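Local coordinates for protein cytochrome (Paracoccus pantotrophus, PDB 2XTS) that carries a covalently bound heme c and probably transfers electrons as the cytochrome subunit of the sulfane dehydrogenase SoxCD, at residues Thr19-Pro23 against Tyr85-Asp91; Thr37-Phe42 against Ala112-Leu117; Val62-Gly66 against Leu117-Asn121. All coordinates share one frame; numbering follows the deposited sequence.

How the contacts relate
Helix 86-96 of contact 1 packs on helix 107-120, which contacts 2 and 3 both use; those two share L117 and also meet where F42 packs on L63. Their centres are about 12 Å apart; contact 1 lies about 16 to 17 Å from either. Contacts 1 and 2 are largely buried, contact 3 partly. Contact 2 is apolar helix-on-helix packing against the heme, with two phenylalanines and a glycine at the crossing. Contact 3 fastens a heme-lining loop to the end of helix 107-120 and relies on one asparagine amide. Contact 1, beside the sulfite dehydrogenase chain, brings a loop segment onto helix 86-96, joining through a carboxylate, bridging waters and a proline set on a tyrosine ring.

Contact 1: residues Thr19-Pro23 against Tyr85-Asp91; sequences TAVLP and YLSTVYD
P23 lies over one face of the Y85 ring, displaced from its middle toward the rim: P23 CB is 3.9 Å from the Y85 ring centroid, a CH-pi contact. The Y90 ring is approached obliquely by V21, whose CG2 stands 3.9 Å from Y90 CD1, and it also meets the ring of Y111. The third flat group is the D91 carboxylate. V21 N donates to D91 OD2 over 3.0 Å in a nearly straight bond (164° at the hydrogen), yet it arrives from above the carboxylate plane, 74° out of it. D91 keeps its CG anti to its own N (chi1 -173°), which extends the carboxylate from the helix to the V21 amide. D91 OD1 accepts a hydrogen bond from water 2 at 2.8 Å.

In this cytochrome c domain, helix 86-96 leads to the axial ligand M97; residues 19-23 run along it as a loop, extended at A20-L22, while L86 and V89 pack on helix 107-120. S87 touches the segment in the middle: its CB is 3.7 Å from V21 CG1. Water 3 links S87 OG to V21 O, lying 2.7 Å from S87 OG. At the start of the helix, S87 N donates to water 4 at 3.0 Å, and that water donates to P23 O. A20 and P23 also pack on Y233 and V237 of the sulfite dehydrogenase chain.

Contact 2: residues Thr37-Phe42 against Ala112-Leu117; sequences TGDALF and AITAFL
F116 and F42 have the largest areas buried by this contact. D39 CA sits over one face of the F116 ring, 3.9 Å from the ring centroid in a CH-pi contact. The D39 carboxylate runs nearly parallel to that ring, with D39 OD1 3.5 Å from F116 CE1. Because F116 CG is anti to the backbone N (chi1 175°), the ring reaches across to helix 37-42, where F116 CE2 stands above the F42 face at 3.5 Å from F42 CG. The ring planes meet at 44° with centroids 5.1 Å apart, an oblique pair.

I113 comes next in buried surface: its CG1 lies 3.9 Å from L41 CB, while its CG2 comes to the edge of the F42 ring. Backbone proximity is set by G38, whose CA makes a CA-H...O contact of 3.2 Å with A112 O; a CB at this position would run into that oxygen and into F116 CB. The axes of segments 37-42 and 112-117 pass 7.3 Å apart at 98°. Such a near-perpendicular crossing of the N- and C-terminal helices of the heme domain, 35-45 and 107-120, with glycine and aromatic residues at the interface, is the hallmark of the cytochrome c fold.

F42 and I113 both touch the heme. Beyond the crossing, T114 and L117 pack on helix 86-96, and T114 and A115 rest against L130 of strand 129-131.

Contact 3: residues Val62-Gly66 against Leu117-Asn121; sequences VLAGG and LLYSN. With HEC (heme c), chain U.
N121 ND2 uses two N-H bonds at once, donating across the contact to L63 O at 3.0 Å and back along its own segment to L117 O at 2.9 Å. The bond to L63 O is nearly straight (164° at the hydrogen), and both acceptors lie within 8° of the amide plane, so the pair fixes the rotation of the amide. This is where the last helix of the cytochrome c fold, 107-120, ends beside a heme-lining loop; N121 is the first residue to leave helical geometry. L117 O also accepts the backbone N of N121 at 3.1 Å, and the two donors reach it from opposite faces of its carbonyl plane. With chi1 at -84°, CG of N121 stands beside its own N and anti to its carbonyl carbon, which folds the amide back over the helix end.

N121 OD1 faces the loop and accepts from water 5 at 2.6 Å; that water in turn takes the N-H of G65. The backbone angles of G65 would press any CB against the preceding carbonyl oxygen, so glycine suits this bend. A leucine in place of N121 would remove both amide donors and would probably leave L63 O without its partner and the loop less firmly tied to the helix.

A64 CB packs against the helix end, 3.4 Å from S120 O and close to N121 ND2. The S120 hydroxyl itself turns back to F116 O. On the heme side, L63 CD1 meets L117 CD2 at 3.9 Å, and both leucines also touch F42. Both branches of L63 reach the cofactor: CD1 touches the meso carbon CHB, and L63 CD2 lies 3.7 Å from propionate carbon CBA of the heme.

Contact 1: residues Thr19-Pro23 against Tyr85-Asp91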
ATOM      1  N   THR D  19      19.526 -21.802 -22.237  1.00 10.88           N
ATOM      2  CA  THR D  19      20.652 -21.579 -23.131  1.00 12.27           C
ATOM      3  C   THR D  19      21.833 -20.985 -22.371  1.00 11.62           C
ATOM      4  O   THR D  19      22.794 -20.531 -23.007  1.00 13.32           O
ATOM      5  CB  THR D  19      20.250 -20.673 -24.323  1.00 12.69           C
ATOM      6  OG1 THR D  19      19.818 -19.416 -23.818  1.00 14.82           O
ATOM      7  CG2 THR D  19      19.117 -21.288 -25.145  1.00 13.97           C
ATOM      8  N   ALA D  20      21.790 -21.039 -21.035  1.00 10.07           N
ATOM      9  CA  ALA D  20      22.878 -20.543 -20.214  1.00 10.32           C
ATOM     10  C   ALA D  20      24.179 -21.299 -20.508  1.00  9.59           C
ATOM     11  O   ALA D  20      24.183 -22.515 -20.772  1.00 10.43           O
ATOM     12  CB  ALA D  20      22.501 -20.646 -18.733  1.00 10.45           C
ATOM     13  N   VAL D  21      25.292 -20.572 -20.437  1.00  8.64           N
ATOM     14  CA  VAL D  21      26.608 -21.163 -20.606  1.00  8.62           C
ATOM     15  C   VAL D  21      27.406 -20.767 -19.381  1.00  8.64           C
ATOM     16  O   VAL D  21      27.490 -19.590 -19.059  1.00  9.58           O
ATOM     17  CB  VAL D  21      27.336 -20.680 -21.878  1.00  8.26           C
ATOM     18  CG1 VAL D  21      28.698 -21.383 -21.968  1.00  9.88           C
ATOM     19  CG2 VAL D  21      26.482 -20.906 -23.115  1.00  9.87           C
ATOM     20  N   LEU D  22      27.969 -21.767 -18.707  1.00  8.70           N
ATOM     21  CA  LEU D  22      28.752 -21.567 -17.493  1.00  9.60           C
ATOM     22  C   LEU D  22      30.231 -21.447 -17.876  1.00  9.71           C
ATOM     23  O   LEU D  22      30.609 -21.781 -18.978  1.00  9.37           O
ATOM     24  CB  LEU D  22      28.491 -22.706 -16.501  1.00 10.60           C
ATOM     25  CG  LEU D  22      27.050 -22.709 -15.929  1.00 13.27           C
ATOM     26  CD1 LEU D  22      26.021 -23.319 -16.885  1.00 15.26           C
ATOM     27  CD2 LEU D  22      26.984 -23.420 -14.610  1.00 18.07           C
ATOM     28  N   PRO D  23      31.076 -20.911 -16.979  1.00  9.62           N
ATOM     29  CA  PRO D  23      32.455 -20.600 -17.368  1.00 10.39           C
ATOM     30  C   PRO D  23      33.287 -21.776 -17.845  1.00 10.92           C
ATOM     31  O   PRO D  23      34.210 -21.586 -18.640  1.00 12.73           O
ATOM     32  CB  PRO D  23      33.037 -19.981 -16.097  1.00 10.55           C
ATOM     33  CG  PRO D  23      31.843 -19.329 -15.480  1.00 11.68           C
ATOM     34  CD  PRO D  23      30.741 -20.319 -15.672  1.00 10.44           C
ATOM     35  N   TYR D  85      35.178 -14.088 -18.195  1.00  8.34           N
ATOM     36  CA  TYR D  85      34.921 -15.346 -18.918  1.00  8.62           C
ATOM     37  C   TYR D  85      34.277 -15.130 -20.277  1.00  8.47           C
ATOM     38  O   TYR D  85      33.360 -14.314 -20.434  1.00  8.04           O
ATOM     39  CB  TYR D  85      33.969 -16.244 -18.095  1.00  9.01           C
ATOM     40  CG  TYR D  85      34.452 -16.481 -16.681  1.00  9.39           C
ATOM     41  CD1 TYR D  85      35.667 -17.123 -16.452  1.00 10.72           C
ATOM     42  CD2 TYR D  85      33.736 -16.035 -15.574  1.00  9.99           C
ATOM     43  CE1 TYR D  85      36.163 -17.288 -15.160  1.00 11.30           C
ATOM     44  CE2 TYR D  85      34.208 -16.232 -14.292  1.00 11.57           C
ATOM     45  CZ  TYR D  85      35.413 -16.841 -14.093  1.00 12.35           C
ATOM     46  OH  TYR D  85      35.878 -17.017 -12.807  1.00 16.63           O
ATOM     47  N   LEU D  86      34.692 -15.942 -21.234  1.00  8.01           N
ATOM     48  CA  LEU D  86      34.112 -15.934 -22.566  1.00  7.95           C
ATOM     49  C   LEU D  86      32.700 -16.461 -22.572  1.00  7.66           C
ATOM     50  O   LEU D  86      31.901 -16.025 -23.397  1.00  8.03           O
ATOM     51  CB  LEU D  86      34.994 -16.735 -23.532  1.00  8.67           C
ATOM     52  CG  LEU D  86      34.667 -16.527 -25.003  1.00  9.32           C
ATOM     53  CD1 LEU D  86      34.906 -15.094 -25.394  1.00  9.73           C
ATOM     54  CD2 LEU D  86      35.459 -17.471 -25.870  1.00 10.94           C
ATOM     55  N   SER D  87      32.391 -17.388 -21.674  1.00  7.71           N
ATOM     56  CA  SER D  87      31.051 -17.935 -21.604  1.00  7.14           C
ATOM     57  C   SER D  87      29.992 -16.847 -21.573  1.00  6.82           C
ATOM     58  O   SER D  87      28.956 -16.950 -22.235  1.00  7.17           O
ATOM     59  CB  SER D  87      30.903 -18.815 -20.378  1.00  7.89           C
ATOM     60  OG  SER D  87      31.284 -18.136 -19.218  1.00  8.24           O
ATOM     61  N   THR D  88      30.242 -15.805 -20.791  1.00  7.17           N
ATOM     62  CA  THR D  88      29.279 -14.728 -20.606  1.00  7.21           C
ATOM     63  C   THR D  88      29.001 -14.015 -21.923  1.00  7.35           C
ATOM     64  O   THR D  88      27.887 -13.564 -22.176  1.00  7.83           O
ATOM     65  CB  THR D  88      29.801 -13.737 -19.578  1.00  7.33           C
ATOM     66  OG1 THR D  88      30.370 -14.448 -18.469  1.00  8.16           O
ATOM     67  CG2 THR D  88      28.719 -12.777 -19.119  1.00  8.62           C
ATOM     68  N   VAL D  89      30.037 -13.865 -22.741  1.00  7.63           N
ATOM     69  CA  VAL D  89      29.887 -13.184 -24.027  1.00  7.90           C
ATOM     70  C   VAL D  89      28.908 -13.953 -24.919  1.00  7.74           C
ATOM     71  O   VAL D  89      27.939 -13.417 -25.435  1.00  8.25           O
ATOM     72  CB  VAL D  89      31.218 -13.033 -24.757  1.00  7.81           C
ATOM     73  CG1 VAL D  89      31.037 -12.264 -26.067  1.00  9.29           C
ATOM     74  CG2 VAL D  89      32.249 -12.310 -23.858  1.00  8.63           C
ATOM     75  N   TYR D  90      29.176 -15.237 -25.078  1.00  7.83           N
ATOM     76  CA  TYR D  90      28.323 -16.067 -25.878  1.00  7.06           C
ATOM     77  C   TYR D  90      26.891 -16.008 -25.384  1.00  6.95           C
ATOM     78  O   TYR D  90      25.937 -15.805 -26.139  1.00  7.37           O
ATOM     79  CB  TYR D  90      28.857 -17.524 -25.849  1.00  7.42           C
ATOM     80  CG  TYR D  90      28.067 -18.407 -26.776  1.00  8.79           C
ATOM     81  CD1 TYR D  90      26.791 -18.833 -26.430  1.00 11.57           C
ATOM     82  CD2 TYR D  90      28.580 -18.792 -28.015  1.00 11.82           C
ATOM     83  CE1 TYR D  90      26.032 -19.614 -27.298  1.00 13.83           C
ATOM     84  CE2 TYR D  90      27.831 -19.577 -28.876  1.00 13.93           C
ATOM     85  CZ  TYR D  90      26.557 -19.965 -28.520  1.00 13.84           C
ATOM     86  OH  TYR D  90      25.821 -20.752 -29.368  1.00 21.35           O
ATOM     87  N   ASP D  91      26.742 -16.271 -24.101  1.00  7.24           N
ATOM     88  CA  ASP D  91      25.421 -16.412 -23.515  1.00  7.04           C
ATOM     89  C   ASP D  91      24.592 -15.143 -23.619  1.00  6.79           C
ATOM     90  O   ASP D  91      23.455 -15.189 -24.048  1.00  7.47           O
ATOM     91  CB  ASP D  91      25.650 -16.866 -22.064  1.00  7.47           C
ATOM     92  CG  ASP D  91      24.396 -17.236 -21.310  1.00  8.72           C
ATOM     93  OD1 ASP D  91      23.281 -17.131 -21.850  1.00 10.91           O
ATOM     94  OD2 ASP D  91      24.565 -17.637 -20.133  1.00  9.35           O
TER
HETATM   95  O   HOH W   1      22.263 -17.983 -24.364  1.00 13.24           O
HETATM   96  O   HOH W   2      20.704 -17.645 -21.028  1.00 13.63           O
HETATM   97  O   HOH W   3      28.880 -17.492 -18.069  1.00  8.56           O
HETATM   98  O   HOH W   4      34.357 -19.244 -20.439  1.00 12.43           O

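Contact 2: residues Thr37-Phe42 against Ala112-Leu117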
ATOM      1  N   THR D  37      33.247 -14.200 -40.627  1.00 12.47           N
ATOM      2  CA  THR D  37      31.804 -14.381 -40.589  1.00 12.41           C
ATOM      3  C   THR D  37      31.192 -13.509 -39.480  1.00 11.42           C
ATOM      4  O   THR D  37      30.156 -12.873 -39.674  1.00 11.23           O
ATOM      5  CB  THR D  37      31.433 -15.854 -40.368  1.00 12.58           C
ATOM      6  OG1 THR D  37      32.025 -16.653 -41.402  1.00 14.22           O
ATOM      7  CG2 THR D  37      29.933 -16.048 -40.341  1.00 15.23           C
ATOM      8  N   GLY D  38      31.865 -13.447 -38.332  1.00 10.87           N
ATOM      9  CA  GLY D  38      31.424 -12.604 -37.236  1.00 10.52           C
ATOM     10  C   GLY D  38      31.403 -11.135 -37.606  1.00  9.33           C
ATOM     11  O   GLY D  38      30.480 -10.414 -37.210  1.00  9.33           O
ATOM     12  N   ASP D  39      32.422 -10.678 -38.350  1.00 10.15           N
ATOM     13  CA  ASP D  39      32.495  -9.285 -38.810  1.00 10.36           C
ATOM     14  C   ASP D  39      31.268  -8.942 -39.655  1.00 10.29           C
ATOM     15  O   ASP D  39      30.627  -7.903 -39.484  1.00 11.15           O
ATOM     16  CB  ASP D  39      33.779  -9.123 -39.604  1.00 10.58           C
ATOM     17  CG  ASP D  39      34.144  -7.688 -39.901  1.00 12.25           C
ATOM     18  OD1 ASP D  39      33.446  -6.749 -39.484  1.00 13.02           O
ATOM     19  OD2 ASP D  39      35.174  -7.502 -40.592  1.00 17.20           O
ATOM     20  N   ALA D  40      30.941  -9.825 -40.591  1.00 10.38           N
ATOM     21  CA  ALA D  40      29.785  -9.635 -41.462  1.00 10.67           C
ATOM     22  C   ALA D  40      28.477  -9.612 -40.679  1.00 10.22           C
ATOM     23  O   ALA D  40      27.630  -8.747 -40.892  1.00 10.20           O
ATOM     24  CB  ALA D  40      29.753 -10.711 -42.569  1.00 11.78           C
ATOM     25  N   LEU D  41      28.316 -10.554 -39.758  1.00  9.95           N
ATOM     26  CA  LEU D  41      27.137 -10.549 -38.889  1.00  9.87           C
ATOM     27  C   LEU D  41      27.065  -9.294 -38.023  1.00  9.79           C
ATOM     28  O   LEU D  41      25.989  -8.730 -37.826  1.00 10.21           O
ATOM     29  CB  LEU D  41      27.140 -11.772 -37.985  1.00  9.98           C
ATOM     30  CG  LEU D  41      26.808 -13.113 -38.661  1.00 10.46           C
ATOM     31  CD1 LEU D  41      27.236 -14.283 -37.790  1.00 11.99           C
ATOM     32  CD2 LEU D  41      25.308 -13.196 -38.994  1.00 13.06           C
ATOM     33  N   PHE D  42      28.220  -8.836 -37.550  1.00  9.21           N
ATOM     34  CA  PHE D  42      28.287  -7.670 -36.686  1.00  9.43           C
ATOM     35  C   PHE D  42      27.874  -6.433 -37.490  1.00  9.26           C
ATOM     36  O   PHE D  42      27.095  -5.582 -37.038  1.00 10.20           O
ATOM     37  CB  PHE D  42      29.694  -7.497 -36.093  1.00  9.52           C
ATOM     38  CG  PHE D  42      29.717  -6.721 -34.820  1.00  8.60           C
ATOM     39  CD1 PHE D  42      29.466  -7.384 -33.631  1.00  9.52           C
ATOM     40  CD2 PHE D  42      29.971  -5.355 -34.788  1.00  9.80           C
ATOM     41  CE1 PHE D  42      29.477  -6.714 -32.428  1.00 10.52           C
ATOM     42  CE2 PHE D  42      29.989  -4.670 -33.574  1.00  8.92           C
ATOM     43  CZ  PHE D  42      29.741  -5.346 -32.412  1.00 10.26           C
ATOM     44  N   ALA D 112      30.490 -17.152 -34.237  1.00  9.11           N
ATOM     45  CA  ALA D 112      31.169 -16.219 -35.152  1.00  8.92           C
ATOM     46  C   ALA D 112      31.295 -14.821 -34.549  1.00  8.35           C
ATOM     47  O   ALA D 112      32.363 -14.207 -34.592  1.00  8.95           O
ATOM     48  CB  ALA D 112      30.456 -16.155 -36.483  1.00  9.87           C
ATOM     49  N   ILE D 113      30.202 -14.309 -33.996  1.00  8.43           N
ATOM     50  CA  ILE D 113      30.233 -12.982 -33.398  1.00  8.62           C
ATOM     51  C   ILE D 113      31.209 -12.955 -32.223  1.00  8.57           C
ATOM     52  O   ILE D 113      31.944 -11.997 -32.032  1.00  9.29           O
ATOM     53  CB  ILE D 113      28.815 -12.525 -32.956  1.00  9.09           C
ATOM     54  CG1 ILE D 113      28.006 -12.145 -34.207  1.00 10.32           C
ATOM     55  CG2 ILE D 113      28.883 -11.371 -31.945  1.00 10.39           C
ATOM     56  CD1 ILE D 113      26.548 -12.004 -33.934  1.00 14.08           C
ATOM     57  N   THR D 114      31.203 -14.008 -31.413  1.00  8.35           N
ATOM     58  CA  THR D 114      32.113 -14.084 -30.279  1.00  8.29           C
ATOM     59  C   THR D 114      33.565 -14.097 -30.769  1.00  8.57           C
ATOM     60  O   THR D 114      34.404 -13.411 -30.213  1.00  9.49           O
ATOM     61  CB  THR D 114      31.785 -15.292 -29.370  1.00  8.59           C
ATOM     62  OG1 THR D 114      30.442 -15.178 -28.892  1.00  9.58           O
ATOM     63  CG2 THR D 114      32.678 -15.340 -28.164  1.00  9.13           C
ATOM     64  N   ALA D 115      33.852 -14.834 -31.840  1.00  9.03           N
ATOM     65  CA  ALA D 115      35.183 -14.801 -32.444  1.00  9.18           C
ATOM     66  C   ALA D 115      35.569 -13.388 -32.879  1.00  9.13           C
ATOM     67  O   ALA D 115      36.682 -12.933 -32.646  1.00  9.58           O
ATOM     68  CB  ALA D 115      35.252 -15.758 -33.637  1.00  9.91           C
ATOM     69  N   PHE D 116      34.633 -12.689 -33.516  1.00  8.40           N
ATOM     70  CA  PHE D 116      34.890 -11.305 -33.944  1.00  8.68           C
ATOM     71  C   PHE D 116      35.137 -10.362 -32.751  1.00  8.56           C
ATOM     72  O   PHE D 116      35.966  -9.461 -32.828  1.00  9.05           O
ATOM     73  CB  PHE D 116      33.710 -10.776 -34.781  1.00  9.15           C
ATOM     74  CG  PHE D 116      33.849  -9.340 -35.163  1.00  9.81           C
ATOM     75  CD1 PHE D 116      34.793  -8.961 -36.101  1.00 11.49           C
ATOM     76  CD2 PHE D 116      33.059  -8.366 -34.555  1.00 11.34           C
ATOM     77  CE1 PHE D 116      34.963  -7.645 -36.445  1.00 11.18           C
ATOM     78  CE2 PHE D 116      33.238  -7.022 -34.902  1.00 10.86           C
ATOM     79  CZ  PHE D 116      34.191  -6.676 -35.854  1.00 11.67           C
ATOM     80  N   LEU D 117      34.390 -10.537 -31.663  1.00  8.11           N
ATOM     81  CA  LEU D 117      34.621  -9.721 -30.466  1.00  8.53           C
ATOM     82  C   LEU D 117      36.000 -10.028 -29.866  1.00  8.66           C
ATOM     83  O   LEU D 117      36.696  -9.132 -29.407  1.00  9.11           O
ATOM     84  CB  LEU D 117      33.485  -9.905 -29.449  1.00  8.59           C
ATOM     85  CG  LEU D 117      32.148  -9.289 -29.876  1.00  9.10           C
ATOM     86  CD1 LEU D 117      31.096  -9.738 -28.889  1.00  9.75           C
ATOM     87  CD2 LEU D 117      32.239  -7.770 -29.951  1.00  9.97           C
TER

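Contact 3: residues Val62-Gly66 against Leu117-Asn121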
ATOM      1  N   VAL D  62      30.732   0.297 -25.323  1.00  8.53           N
ATOM      2  CA  VAL D  62      32.004  -0.044 -25.928  1.00  8.19           C
ATOM      3  C   VAL D  62      32.312  -1.511 -25.613  1.00  7.91           C
ATOM      4  O   VAL D  62      32.234  -1.916 -24.464  1.00  8.48           O
ATOM      5  CB  VAL D  62      33.101   0.847 -25.361  1.00  9.03           C
ATOM      6  CG1 VAL D  62      34.467   0.440 -25.913  1.00  9.51           C
ATOM      7  CG2 VAL D  62      32.805   2.310 -25.621  1.00 10.87           C
ATOM      8  N   LEU D  63      32.567  -2.323 -26.641  1.00  7.14           N
ATOM      9  CA  LEU D  63      32.790  -3.769 -26.464  1.00  7.99           C
ATOM     10  C   LEU D  63      34.241  -4.175 -26.563  1.00  8.73           C
ATOM     11  O   LEU D  63      34.580  -5.318 -26.295  1.00  9.93           O
ATOM     12  CB  LEU D  63      31.956  -4.580 -27.464  1.00  7.80           C
ATOM     13  CG  LEU D  63      30.462  -4.289 -27.484  1.00  7.16           C
ATOM     14  CD1 LEU D  63      29.712  -5.216 -28.434  1.00  8.90           C
ATOM     15  CD2 LEU D  63      29.843  -4.335 -26.074  1.00  8.14           C
ATOM     16  N   ALA D  64      35.093  -3.243 -26.979  1.00  9.51           N
ATOM     17  CA  ALA D  64      36.513  -3.493 -27.171  1.00 10.49           C
ATOM     18  C   ALA D  64      37.297  -2.244 -26.794  1.00 11.91           C
ATOM     19  O   ALA D  64      36.937  -1.137 -27.170  1.00 13.44           O
ATOM     20  CB  ALA D  64      36.795  -3.884 -28.626  1.00 10.88           C
ATOM     21  N   GLY D  65      38.384  -2.435 -26.069  1.00 13.08           N
ATOM     22  CA  GLY D  65      39.248  -1.331 -25.647  1.00 12.93           C
ATOM     23  C   GLY D  65      39.415  -1.233 -24.142  1.00 12.15           C
ATOM     24  O   GLY D  65      38.902  -2.059 -23.381  1.00 12.58           O
ATOM     25  N   GLY D  66      40.186  -0.237 -23.714  1.00 12.13           N
ATOM     26  CA  GLY D  66      40.359   0.076 -22.308  1.00 12.06           C
ATOM     27  C   GLY D  66      41.316  -0.823 -21.568  1.00 12.08           C
ATOM     28  O   GLY D  66      41.372  -0.800 -20.347  1.00 11.47           O
ATOM     29  N   LEU D 117      34.390 -10.537 -31.663  1.00  8.11           N
ATOM     30  CA  LEU D 117      34.621  -9.721 -30.466  1.00  8.53           C
ATOM     31  C   LEU D 117      36.000 -10.028 -29.866  1.00  8.66           C
ATOM     32  O   LEU D 117      36.696  -9.132 -29.407  1.00  9.11           O
ATOM     33  CB  LEU D 117      33.485  -9.905 -29.449  1.00  8.59           C
ATOM     34  CG  LEU D 117      32.148  -9.289 -29.876  1.00  9.10           C
ATOM     35  CD1 LEU D 117      31.096  -9.738 -28.889  1.00  9.75           C
ATOM     36  CD2 LEU D 117      32.239  -7.770 -29.951  1.00  9.97           C
ATOM     37  N   LEU D 118      36.414 -11.291 -29.876  1.00  8.48           N
ATOM     38  CA  LEU D 118      37.784 -11.610 -29.448  1.00  9.18           C
ATOM     39  C   LEU D 118      38.798 -10.878 -30.335  1.00  9.53           C
ATOM     40  O   LEU D 118      39.752 -10.298 -29.852  1.00 10.30           O
ATOM     41  CB  LEU D 118      38.048 -13.108 -29.500  1.00  8.70           C
ATOM     42  CG  LEU D 118      37.404 -13.924 -28.396  1.00  9.97           C
ATOM     43  CD1 LEU D 118      37.441 -15.408 -28.725  1.00 11.45           C
ATOM     44  CD2 LEU D 118      38.058 -13.643 -27.041  1.00 12.29           C
ATOM     45  N   TYR D 119      38.610 -10.944 -31.646  1.00  9.90           N
ATOM     46  CA  TYR D 119      39.524 -10.280 -32.568  1.00  9.87           C
ATOM     47  C   TYR D 119      39.550  -8.763 -32.343  1.00  9.99           C
ATOM     48  O   TYR D 119      40.607  -8.137 -32.323  1.00 10.74           O
ATOM     49  CB  TYR D 119      39.104 -10.576 -34.007  1.00  9.85           C
ATOM     50  CG  TYR D 119      39.828  -9.730 -35.031  1.00 10.20           C
ATOM     51  CD1 TYR D 119      41.156  -9.993 -35.335  1.00 12.05           C
ATOM     52  CD2 TYR D 119      39.205  -8.632 -35.642  1.00 12.59           C
ATOM     53  CE1 TYR D 119      41.839  -9.213 -36.259  1.00 14.49           C
ATOM     54  CE2 TYR D 119      39.889  -7.850 -36.545  1.00 15.55           C
ATOM     55  CZ  TYR D 119      41.207  -8.154 -36.845  1.00 15.44           C
ATOM     56  OH  TYR D 119      41.889  -7.386 -37.744  1.00 20.65           O
ATOM     57  N   SER D 120      38.379  -8.176 -32.136  1.00  9.74           N
ATOM     58  CA  SER D 120      38.275  -6.743 -31.939  1.00  9.71           C
ATOM     59  C   SER D 120      38.959  -6.263 -30.650  1.00 10.15           C
ATOM     60  O   SER D 120      39.379  -5.103 -30.537  1.00 10.99           O
ATOM     61  CB  SER D 120      36.818  -6.325 -31.946  1.00  9.62           C
ATOM     62  OG  SER D 120      36.186  -6.558 -33.181  1.00 10.78           O
ATOM     63  N   ASN D 121      39.092  -7.170 -29.691  1.00  9.66           N
ATOM     64  CA  ASN D 121      39.790  -6.928 -28.434  1.00  9.68           C
ATOM     65  C   ASN D 121      41.260  -7.343 -28.502  1.00 10.62           C
ATOM     66  O   ASN D 121      41.952  -7.315 -27.501  1.00 12.29           O
ATOM     67  CB  ASN D 121      39.075  -7.673 -27.290  1.00  9.62           C
ATOM     68  CG  ASN D 121      37.919  -6.890 -26.743  1.00  9.38           C
ATOM     69  OD1 ASN D 121      38.120  -5.997 -25.918  1.00 10.73           O
ATOM     70  ND2 ASN D 121      36.699  -7.218 -27.176  1.00 10.14           N
TER
HETATM   71 FE   HEC U 500      24.369  -4.700 -27.770  1.00  2.11          FE
HETATM   72  CHA HEC U 500      24.934  -4.402 -24.433  1.00  1.93           C
HETATM   73  CHB HEC U 500      26.642  -7.187 -27.947  1.00  1.73           C
HETATM   74  CHC HEC U 500      23.510  -5.215 -30.985  1.00  1.97           C
HETATM   75  CHD HEC U 500      22.579  -1.853 -27.734  1.00  2.08           C
HETATM   76  NA  HEC U 500      25.547  -5.606 -26.456  1.00  1.82           N
HETATM   77  C1A HEC U 500      25.700  -5.293 -25.122  1.00  2.02           C
HETATM   78  C2A HEC U 500      26.766  -6.108 -24.542  1.00  1.95           C
HETATM   79  C3A HEC U 500      27.250  -6.886 -25.523  1.00  1.90           C
HETATM   80  C4A HEC U 500      26.481  -6.579 -26.727  1.00  2.08           C
HETATM   81  CMA HEC U 500      28.359  -7.948 -25.429  1.00  2.53           C
HETATM   82  CAA HEC U 500      27.225  -6.033 -23.065  1.00  2.24           C
HETATM   83  CBA HEC U 500      28.233  -4.901 -22.846  1.00  2.61           C
HETATM   84  CGA HEC U 500      28.776  -4.828 -21.453  1.00  2.84           C
HETATM   85  O1A HEC U 500      28.075  -5.199 -20.522  1.00  2.51           O
HETATM   86  O2A HEC U 500      29.942  -4.372 -21.362  1.00  3.39           O
HETATM   87  NB  HEC U 500      24.935  -5.984 -29.164  1.00  2.23           N
HETATM   88  C1B HEC U 500      25.873  -6.967 -29.056  1.00  1.90           C
HETATM   89  C2B HEC U 500      25.815  -7.778 -30.260  1.00  1.93           C
HETATM   90  C3B HEC U 500      24.960  -7.225 -31.098  1.00  2.28           C
HETATM   91  C4B HEC U 500      24.371  -6.105 -30.430  1.00  2.32           C
HETATM   92  CMB HEC U 500      26.829  -8.929 -30.503  1.00  2.67           C
HETATM   93  CAB HEC U 500      24.560  -7.730 -32.490  1.00  2.72           C
HETATM   94  CBB HEC U 500      24.112  -9.211 -32.409  1.00  2.68           C
HETATM   95  NC  HEC U 500      23.254  -3.726 -29.118  1.00  1.86           N
HETATM   96  C1C HEC U 500      23.034  -4.071 -30.431  1.00  2.29           C
HETATM   97  C2C HEC U 500      22.210  -3.080 -31.057  1.00  2.42           C
HETATM   98  C3C HEC U 500      22.005  -2.128 -30.149  1.00  2.50           C
HETATM   99  C4C HEC U 500      22.656  -2.519 -28.921  1.00  1.73           C
HETATM  100  CMC HEC U 500      21.785  -3.092 -32.546  1.00  3.03           C
HETATM  101  CAC HEC U 500      21.277  -0.796 -30.293  1.00  3.14           C
HETATM  102  CBC HEC U 500      19.904  -0.682 -30.877  1.00  2.70           C
HETATM  103  ND  HEC U 500      23.832  -3.398 -26.358  1.00  1.84           N
HETATM  104  C1D HEC U 500      23.001  -2.313 -26.521  1.00  1.97           C
HETATM  105  C2D HEC U 500      22.677  -1.700 -25.279  1.00  2.36           C
HETATM  106  C3D HEC U 500      23.383  -2.497 -24.281  1.00  2.27           C
HETATM  107  C4D HEC U 500      24.098  -3.488 -25.001  1.00  1.91           C
HETATM  108  CMD HEC U 500      21.773  -0.519 -24.962  1.00  2.87           C
HETATM  109  CAD HEC U 500      23.333  -2.279 -22.779  1.00  2.20           C
HETATM  110  CBD HEC U 500      22.179  -3.096 -22.196  1.00  2.41           C
HETATM  111  CGD HEC U 500      22.039  -2.947 -20.717  1.00  2.24           C
HETATM  112  O1D HEC U 500      22.944  -2.390 -20.061  1.00  3.28           O
HETATM  113  O2D HEC U 500      21.069  -3.522 -20.171  1.00  2.97           O
HETATM  114  O   HOH W   5      40.284  -4.514 -25.599  1.00 26.86           O